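Local coordinates for protein endoglucanase (Uncultured bacterium, PDB 3X17) that hydrolyses internal beta-1,4-glucosidic bonds of cellulose as a glycoside hydrolase family 9 endoglucanase, with an N-terminal Ig-like domain preceding its (alpha/alpha)6-barrel, at residues T52-W65 / F88-V102. Residues are numbered along the deposited sequence; the frame is centred on the assembly and turned at random.
Sequences TLQIVRADDGQVVW and FTSLTAPGRYVAQVV
Gln54 and Gln100 sit opposite one another as a hydrogen-bonded pair, their side chains alongside each other, where strands 52-57 and 95-101 run antiparallel. Gln54 N gives Gln100 O a nearly straight bond (2.8 Å, 175° at the hydrogen), and Gln100 N answers to Gln54 O. Val56 and Val98 trade the same two bonds, Val102 N reaches Thr52 O, and a water joins Thr52 N to Val102 O at that end. Past the strand, Ala58 N still donates to Arg96 O, 2.9 Å away, although this donor is tilted 33° from the carbonyl plane. Backbone groups of the intervening residues turn outward: Ile55 N donates to Trp65 O, and Ile55 O accepts from Val64 N and, weakly, from Trp65 N, a classic beta bulge; Leu53 pairs with Gly67, while Ala99 and Tyr97 pair with Ser107 and Phe110.

The glutamines and valines suit a partly exposed face; the amide of Gln54 is held by Glu66. Leu53, Ile55, Ala99 and Val101 line the buried face, where purely hydrocarbon side chains bring no polar atoms of their own. Ile55 CD1 sits over the centre of the Phe88 ring, 4.0 Å from its centroid, with small Ala99 beside it, and Ile55 CG2 meets Leu91 CD1 at 3.5 Å. The backbone sets Phe88 CB over one face of the Trp65 indole, 3.5 Å from the centroid of the five-membered ring, and chi1 of 59° swings the phenyl ring away to meet Ile55. Val64 CG1 comes to 3.6 Å from Tyr97 CE1, the two side chains crossing at about a right angle.

In this domain Phe88 and Leu91 of the 88-94 connection, with Trp65 and Tyr97, cover the inner face. Antiparallel strands with one apolar inward face and a more polar outer one are characteristic of the immunoglobulin-like beta-sandwich, here the N-terminal Ig-like domain of this cellulase.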
loop_
_atom_site.group_PDB
_atom_site.type_symbol
_atom_site.label_atom_id
_atom_site.label_comp_id
_atom_site.label_asym_id
_atom_site.label_seq_id
_atom_site.Cartn_x
_atom_site.Cartn_y
_atom_site.Cartn_z
ATOM N N THR A 52 15.417 28.371 16.011
ATOM C CA THR A 52 15.153 29.013 14.722
ATOM C C THR A 52 15.507 28.114 13.542
ATOM O O THR A 52 16.607 27.570 13.473
ATOM C CB THR A 52 15.885 30.362 14.592
ATOM O OG1 THR A 52 15.338 31.281 15.539
ATOM C CG2 THR A 52 15.717 30.938 13.201
ATOM N N LEU A 53 14.573 27.981 12.608
ATOM C CA LEU A 53 14.838 27.226 11.379
ATOM C C LEU A 53 15.046 28.135 10.184
ATOM O O LEU A 53 14.275 29.076 9.956
ATOM C CB LEU A 53 13.696 26.254 11.091
ATOM C CG LEU A 53 13.784 25.398 9.814
ATOM C CD1 LEU A 53 14.776 24.244 9.990
ATOM C CD2 LEU A 53 12.409 24.833 9.510
ATOM N N GLN A 54 16.048 27.812 9.380
ATOM C CA GLN A 54 16.151 28.379 8.063
ATOM C C GLN A 54 15.959 27.291 7.012
ATOM O O GLN A 54 16.289 26.126 7.247
ATOM C CB GLN A 54 17.511 29.058 7.878
ATOM C CG GLN A 54 17.877 30.007 8.993
ATOM C CD GLN A 54 19.311 30.476 8.872
ATOM O OE1 GLN A 54 20.219 29.671 8.677
ATOM N NE2 GLN A 54 19.517 31.787 8.946
ATOM N N ILE A 55 15.383 27.669 5.877
ATOM C CA ILE A 55 15.499 26.883 4.662
ATOM C C ILE A 55 16.471 27.596 3.750
ATOM O O ILE A 55 16.399 28.809 3.584
ATOM C CB ILE A 55 14.173 26.766 3.903
ATOM C CG1 ILE A 55 13.031 26.224 4.786
ATOM C CG2 ILE A 55 14.383 26.076 2.536
ATOM C CD1 ILE A 55 13.356 24.987 5.611
ATOM N N VAL A 56 17.315 26.824 3.085
ATOM C CA VAL A 56 18.501 27.358 2.439
ATOM C C VAL A 56 18.642 26.725 1.043
ATOM O O VAL A 56 18.496 25.520 0.894
ATOM C CB VAL A 56 19.733 27.013 3.291
ATOM C CG1 VAL A 56 20.972 27.282 2.527
ATOM C CG2 VAL A 56 19.719 27.807 4.592
ATOM N N ARG A 57 18.884 27.530 0.015
ATOM C CA ARG A 57 19.180 26.965 -1.311
ATOM C C ARG A 57 20.323 25.955 -1.222
ATOM O O ARG A 57 21.322 26.188 -0.529
ATOM C CB ARG A 57 19.507 28.062 -2.333
ATOM C CG ARG A 57 18.293 28.851 -2.826
ATOM C CD ARG A 57 18.218 28.896 -4.353
ATOM N NE ARG A 57 19.359 29.603 -4.926
ATOM C CZ ARG A 57 19.448 30.927 -5.023
ATOM N NH1 ARG A 57 18.445 31.697 -4.615
ATOM N NH2 ARG A 57 20.538 31.485 -5.536
ATOM N N ALA A 58 20.143 24.801 -1.858
ATOM C CA ALA A 58 21.181 23.774 -1.870
ATOM C C ALA A 58 22.481 24.308 -2.461
ATOM O O ALA A 58 23.551 24.073 -1.909
ATOM C CB ALA A 58 20.715 22.541 -2.635
ATOM N N ASP A 59 22.377 25.015 -3.584
ATOM C CA ASP A 59 23.547 25.540 -4.298
ATOM C C ASP A 59 24.352 26.611 -3.529
ATOM O O ASP A 59 25.554 26.434 -3.308
ATOM C CB ASP A 59 23.153 26.042 -5.699
ATOM C CG ASP A 59 22.014 27.052 -5.665
ATOM O OD1 ASP A 59 21.781 27.665 -4.600
ATOM O OD2 ASP A 59 21.347 27.240 -6.705
ATOM N N ASP A 60 23.674 27.679 -3.081
ATOM C CA ASP A 60 24.314 28.839 -2.423
ATOM C C ASP A 60 24.553 28.656 -0.945
ATOM O O ASP A 60 25.572 29.101 -0.416
ATOM C CB ASP A 60 23.448 30.079 -2.562
ATOM C CG ASP A 60 23.305 30.513 -3.979
ATOM O OD1 ASP A 60 23.841 29.802 -4.853
ATOM O OD2 ASP A 60 22.650 31.548 -4.222
ATOM N N GLY A 61 23.524 28.196 -0.246
ATOM C CA GLY A 61 23.443 28.436 1.184
ATOM C C GLY A 61 22.693 29.727 1.476
ATOM O O GLY A 61 22.558 30.126 2.628
ATOM N N GLN A 62 22.178 30.359 0.428
ATOM C CA GLN A 62 21.279 31.500 0.576
ATOM C C GLN A 62 19.990 31.169 1.355
ATOM O O GLN A 62 19.176 30.356 0.912
ATOM C CB GLN A 62 20.925 32.054 -0.799
ATOM C CG GLN A 62 19.605 32.808 -0.826
ATOM C CD GLN A 62 19.620 34.021 -1.746
ATOM O OE1 GLN A 62 20.089 33.954 -2.891
ATOM N NE2 GLN A 62 19.071 35.131 -1.259
ATOM N N VAL A 63 19.809 31.802 2.510
ATOM C CA VAL A 63 18.564 31.669 3.262
ATOM C C VAL A 63 17.332 32.158 2.503
ATOM O O VAL A 63 17.295 33.278 1.994
ATOM C CB VAL A 63 18.639 32.368 4.610
ATOM C CG1 VAL A 63 17.376 32.068 5.418
ATOM C CG2 VAL A 63 19.903 31.935 5.359
ATOM N N VAL A 64 16.330 31.293 2.392
ATOM C CA VAL A 64 15.162 31.632 1.598
ATOM C C VAL A 64 13.909 31.675 2.470
ATOM O O VAL A 64 12.869 32.205 2.077
ATOM C CB VAL A 64 15.037 30.708 0.354
ATOM C CG1 VAL A 64 14.485 29.338 0.726
ATOM C CG2 VAL A 64 14.215 31.363 -0.733
ATOM N N TRP A 65 14.068 31.236 3.713
ATOM C CA TRP A 65 12.968 31.176 4.659
ATOM C C TRP A 65 13.578 31.049 6.051
ATOM O O TRP A 65 14.543 30.324 6.252
ATOM C CB TRP A 65 12.044 29.976 4.333
ATOM C CG TRP A 65 10.762 29.908 5.134
ATOM C CD1 TRP A 65 9.506 30.213 4.691
ATOM C CD2 TRP A 65 10.604 29.437 6.483
ATOM N NE1 TRP A 65 8.581 29.991 5.688
ATOM C CE2 TRP A 65 9.225 29.530 6.801
ATOM C CE3 TRP A 65 11.480 28.897 7.430
ATOM C CZ2 TRP A 65 8.704 29.123 8.035
ATOM C CZ3 TRP A 65 10.972 28.525 8.670
ATOM C CH2 TRP A 65 9.591 28.647 8.967
ATOM N N PHE A 88 6.934 25.702 6.746
ATOM C CA PHE A 88 7.423 26.637 5.751
ATOM C C PHE A 88 6.625 26.608 4.449
ATOM O O PHE A 88 7.197 26.779 3.373
ATOM C CB PHE A 88 8.918 26.421 5.490
ATOM C CG PHE A 88 9.271 25.021 5.011
ATOM C CD1 PHE A 88 9.469 23.997 5.920
ATOM C CD2 PHE A 88 9.554 24.782 3.672
ATOM C CE1 PHE A 88 9.875 22.733 5.498
ATOM C CE2 PHE A 88 9.944 23.532 3.236
ATOM C CZ PHE A 88 10.115 22.502 4.150
ATOM N N THR A 89 5.311 26.413 4.561
ATOM C CA THR A 89 4.365 26.480 3.422
ATOM C C THR A 89 4.593 27.660 2.476
ATOM O O THR A 89 4.457 27.518 1.252
ATOM C CB THR A 89 2.888 26.550 3.923
ATOM O OG1 THR A 89 2.606 25.403 4.737
ATOM C CG2 THR A 89 1.922 26.556 2.766
ATOM N N SER A 90 4.862 28.829 3.065
ATOM C CA SER A 90 5.075 30.101 2.332
ATOM C C SER A 90 6.075 29.951 1.214
ATOM O O SER A 90 5.978 30.646 0.206
ATOM C CB SER A 90 5.631 31.186 3.275
ATOM O OG SER A 90 4.643 31.637 4.173
ATOM N N LEU A 91 7.077 29.119 1.435
ATOM C CA LEU A 91 8.106 28.898 0.472
ATOM C C LEU A 91 7.476 28.088 -0.616
ATOM O O LEU A 91 7.024 27.007 -0.339
ATOM C CB LEU A 91 9.242 28.122 1.120
ATOM C CG LEU A 91 10.568 28.179 0.403
ATOM C CD1 LEU A 91 11.485 27.121 0.799
ATOM C CD2 LEU A 91 10.283 28.099 -1.011
ATOM N N THR A 92 7.417 28.618 -1.839
ATOM C CA THR A 92 6.772 27.907 -2.943
ATOM C C THR A 92 7.599 27.994 -4.206
ATOM O O THR A 92 7.177 27.507 -5.252
ATOM C CB THR A 92 5.348 28.424 -3.272
ATOM O OG1 THR A 92 5.441 29.689 -3.927
ATOM C CG2 THR A 92 4.461 28.555 -2.034
ATOM N N ALA A 93 8.787 28.580 -4.114
ATOM C CA ALA A 93 9.706 28.622 -5.273
ATOM C C ALA A 93 10.375 27.273 -5.584
ATOM O O ALA A 93 11.046 26.686 -4.727
ATOM C CB ALA A 93 10.763 29.744 -5.123
ATOM N N PRO A 94 10.122 26.741 -6.791
ATOM C CA PRO A 94 10.666 25.450 -7.218
ATOM C C PRO A 94 12.174 25.427 -7.150
ATOM O O PRO A 94 12.824 26.339 -7.666
ATOM C CB PRO A 94 10.229 25.343 -8.692
ATOM C CG PRO A 94 9.057 26.265 -8.840
ATOM C CD PRO A 94 8.925 27.107 -7.565
ATOM N N GLY A 95 12.729 24.343 -6.616
ATOM C CA GLY A 95 14.173 24.170 -6.566
ATOM C C GLY A 95 14.627 23.150 -5.540
ATOM O O GLY A 95 13.830 22.346 -5.038
ATOM N N ARG A 96 15.887 23.245 -5.151
ATOM C CA ARG A 96 16.444 22.289 -4.212
ATOM C C ARG A 96 16.966 22.991 -2.979
ATOM O O ARG A 96 17.641 24.013 -3.091
ATOM C CB ARG A 96 17.585 21.540 -4.883
ATOM C CG ARG A 96 17.831 20.200 -4.276
ATOM C CD ARG A 96 18.234 19.162 -5.335
ATOM N NE ARG A 96 18.369 17.871 -4.679
ATOM C CZ ARG A 96 17.351 17.059 -4.425
ATOM N NH1 ARG A 96 16.146 17.332 -4.915
ATOM N NH2 ARG A 96 17.552 15.946 -3.734
ATOM N N TYR A 97 16.749 22.386 -1.815
ATOM C CA TYR A 97 16.908 23.091 -0.553
ATOM C C TYR A 97 17.448 22.207 0.581
ATOM O O TYR A 97 17.415 20.972 0.505
ATOM C CB TYR A 97 15.576 23.717 -0.113
ATOM C CG TYR A 97 14.963 24.676 -1.118
ATOM C CD1 TYR A 97 15.243 26.041 -1.082
ATOM C CD2 TYR A 97 14.040 24.228 -2.049
ATOM C CE1 TYR A 97 14.654 26.919 -1.985
ATOM C CE2 TYR A 97 13.453 25.086 -2.948
ATOM C CZ TYR A 97 13.742 26.436 -2.898
ATOM O OH TYR A 97 13.128 27.273 -3.799
ATOM N N VAL A 98 17.831 22.859 1.671
ATOM C CA VAL A 98 18.164 22.196 2.913
ATOM C C VAL A 98 17.507 22.929 4.077
ATOM O O VAL A 98 17.371 24.154 4.056
ATOM C CB VAL A 98 19.680 22.165 3.103
ATOM C CG1 VAL A 98 20.033 21.907 4.545
ATOM C CG2 VAL A 98 20.301 21.102 2.176
ATOM N N ALA A 99 17.054 22.178 5.074
ATOM C CA ALA A 99 16.562 22.772 6.311
ATOM C C ALA A 99 17.666 22.759 7.363
ATOM O O ALA A 99 18.356 21.741 7.557
ATOM C CB ALA A 99 15.320 22.022 6.827
ATOM N N GLN A 100 17.804 23.885 8.065
ATOM C CA GLN A 100 18.988 24.174 8.871
ATOM C C GLN A 100 18.522 24.827 10.145
ATOM O O GLN A 100 17.993 25.931 10.106
ATOM C CB GLN A 100 19.894 25.147 8.108
ATOM C CG GLN A 100 21.127 25.610 8.879
ATOM C CD GLN A 100 22.136 24.496 9.064
ATOM O OE1 GLN A 100 22.439 24.092 10.187
ATOM N NE2 GLN A 100 22.643 23.973 7.951
ATOM N N VAL A 101 18.678 24.160 11.277
ATOM C CA VAL A 101 18.378 24.820 12.545
ATOM C C VAL A 101 19.596 25.628 13.002
ATOM O O VAL A 101 20.726 25.133 12.916
ATOM C CB VAL A 101 17.941 23.813 13.616
ATOM C CG1 VAL A 101 17.939 24.453 15.023
ATOM C CG2 VAL A 101 16.564 23.275 13.278
ATOM N N VAL A 102 19.386 26.906 13.335
ATOM C CA VAL A 102 20.496 27.801 13.672
ATOM C C VAL A 102 21.191 27.269 14.921
ATOM O O VAL A 102 20.542 26.992 15.934
ATOM C CB VAL A 102 20.026 29.291 13.884
ATOM C CG1 VAL A 102 21.194 30.187 14.360
ATOM C CG2 VAL A 102 19.423 29.873 12.594
HETATM O O HOH W 1 17.855 27.795 16.931
#